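Local coordinates for protein peptidoglycan synthase activator LpoP (Pseudomonas aeruginosa, PDB 6W5Q) that probably activates a peptidoglycan synthase in cell-wall assembly, as a lipoprotein with a globular C-terminal domain of tetratricopeptide-repeat type, at residues 33-38 and 56-61. Numbering follows the deposited sequence.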
loop_
_atom_site.group_PDB
_atom_site.type_symbol
_atom_site.label_atom_id
_atom_site.label_comp_id
_atom_site.label_asym_id
_atom_site.label_seq_id
_atom_site.Cartn_x
_atom_site.Cartn_y
_atom_site.Cartn_z
ATOM N N SER A 33 13.330 2.560 7.047
ATOM C CA SER A 33 13.372 1.214 7.613
ATOM C C SER A 33 12.040 0.496 7.443
ATOM O O SER A 33 12.009 -0.697 7.114
ATOM C CB SER A 33 13.756 1.278 9.086
ATOM O OG SER A 33 14.999 1.919 9.232
ATOM N N ALA A 34 10.934 1.202 7.690
ATOM C CA ALA A 34 9.620 0.633 7.431
ATOM C C ALA A 34 9.559 0.043 6.035
ATOM O O ALA A 34 9.146 -1.106 5.843
ATOM C CB ALA A 34 8.537 1.698 7.615
ATOM N N ALA A 35 10.016 0.805 5.044
ATOM C CA ALA A 35 10.026 0.272 3.689
ATOM C C ALA A 35 10.924 -0.959 3.604
ATOM O O ALA A 35 10.524 -1.988 3.033
ATOM C CB ALA A 35 10.448 1.358 2.695
ATOM N N ALA A 36 12.115 -0.895 4.223
ATOM C CA ALA A 36 13.010 -2.049 4.244
ATOM C C ALA A 36 12.348 -3.249 4.916
ATOM O O ALA A 36 12.450 -4.378 4.418
ATOM C CB ALA A 36 14.313 -1.696 4.955
ATOM N N SER A 37 11.646 -3.021 6.037
ATOM C CA SER A 37 10.952 -4.117 6.717
ATOM C C SER A 37 9.844 -4.696 5.851
ATOM O O SER A 37 9.586 -5.906 5.884
ATOM C CB SER A 37 10.354 -3.647 8.045
ATOM O OG SER A 37 11.340 -3.212 8.951
ATOM N N LEU A 38 9.155 -3.848 5.088
ATOM C CA LEU A 38 8.110 -4.367 4.220
ATOM C C LEU A 38 8.698 -5.084 3.004
ATOM O O LEU A 38 8.104 -6.052 2.513
ATOM C CB LEU A 38 7.164 -3.219 3.826
ATOM C CG LEU A 38 6.399 -2.687 5.067
ATOM C CD1 LEU A 38 5.634 -1.399 4.830
ATOM C CD2 LEU A 38 5.433 -3.752 5.648
ATOM N N ALA A 56 2.782 0.522 -0.063
ATOM C CA ALA A 56 2.340 1.684 -0.829
ATOM C C ALA A 56 2.112 2.875 0.087
ATOM O O ALA A 56 2.393 4.017 -0.283
ATOM C CB ALA A 56 1.063 1.345 -1.606
ATOM N N GLN A 57 1.621 2.623 1.301
ATOM C CA GLN A 57 1.393 3.713 2.234
ATOM C C GLN A 57 2.693 4.410 2.615
ATOM O O GLN A 57 2.782 5.649 2.603
ATOM C CB GLN A 57 0.690 3.185 3.471
ATOM C CG GLN A 57 -0.803 3.218 3.366
ATOM C CD GLN A 57 -1.426 3.331 4.730
ATOM O OE1 GLN A 57 -1.989 2.366 5.248
ATOM N NE2 GLN A 57 -1.315 4.515 5.337
ATOM N N VAL A 58 3.713 3.624 2.970
ATOM C CA VAL A 58 4.997 4.183 3.380
ATOM C C VAL A 58 5.621 4.981 2.245
ATOM O O VAL A 58 6.150 6.079 2.462
ATOM C CB VAL A 58 5.925 3.054 3.863
ATOM C CG1 VAL A 58 7.329 3.578 4.143
ATOM C CG2 VAL A 58 5.331 2.433 5.099
ATOM N N ARG A 59 5.588 4.439 1.020
ATOM C CA ARG A 59 6.134 5.172 -0.122
ATOM C C ARG A 59 5.356 6.448 -0.355
ATOM O O ARG A 59 5.939 7.497 -0.653
ATOM C CB ARG A 59 6.092 4.327 -1.391
ATOM C CG ARG A 59 6.799 2.988 -1.285
ATOM C CD ARG A 59 7.976 2.913 -2.221
ATOM N NE ARG A 59 8.774 1.692 -2.063
ATOM C CZ ARG A 59 9.992 1.626 -1.525
ATOM N NH1 ARG A 59 10.604 2.732 -1.081
ATOM N NH2 ARG A 59 10.601 0.450 -1.457
ATOM N N LEU A 60 4.029 6.369 -0.264
ATOM C CA LEU A 60 3.233 7.573 -0.418
ATOM C C LEU A 60 3.599 8.585 0.660
ATOM O O LEU A 60 3.732 9.784 0.385
ATOM C CB LEU A 60 1.748 7.224 -0.366
ATOM C CG LEU A 60 0.801 8.390 -0.638
ATOM C CD1 LEU A 60 1.115 9.049 -1.970
ATOM C CD2 LEU A 60 -0.615 7.878 -0.607
ATOM N N ALA A 61 3.810 8.111 1.890
ATOM C CA ALA A 61 4.171 9.029 2.954
ATOM C C ALA A 61 5.560 9.625 2.736
ATOM O O ALA A 61 5.822 10.737 3.190
ATOM C CB ALA A 61 4.072 8.324 4.306
#
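Val58 fits against the face formed by the two alanines Ala34 and Ala35 and by Leu38, a compact example of how one branched side chain can join two antiparallel helices. The packing is apolar and its two methyls divide the work. CG1, set anti to the backbone N (chi1 173°), lies 4.0 Å from the backbone N of Ala35 and 4.1 Å from its CB. CG2 reaches CD1 of Leu38 at 3.9 Å, the two side chains meeting at a slant. Ala34 CB touches both branches, 4.1 Å from Val58 CG1 and equally far from CG2. Because alanines face the valine, its CG1 methyl can come up to the backbone of Ala35, with the short segment axes 9.5 Å apart at closest approach and 156° between their N-to-C directions.

A second kind of contact comes from Arg59. Its chain, bent at chi2 (-116°), brings the guanidinium to Ala35, whose CB lies over one face of the group, 4.0 Å from NH1, while NH2 forms a salt bridge with Glu39.

The contact joins helix 31-44 to helix 49-61, consistent with the antiparallel helical stacking of tetratricopeptide-repeat folds. Leu19 and Ala22 of helix 13-28 also pack on Leu38, and helix 65-78 meets Arg59 at Gln67 and Ala68.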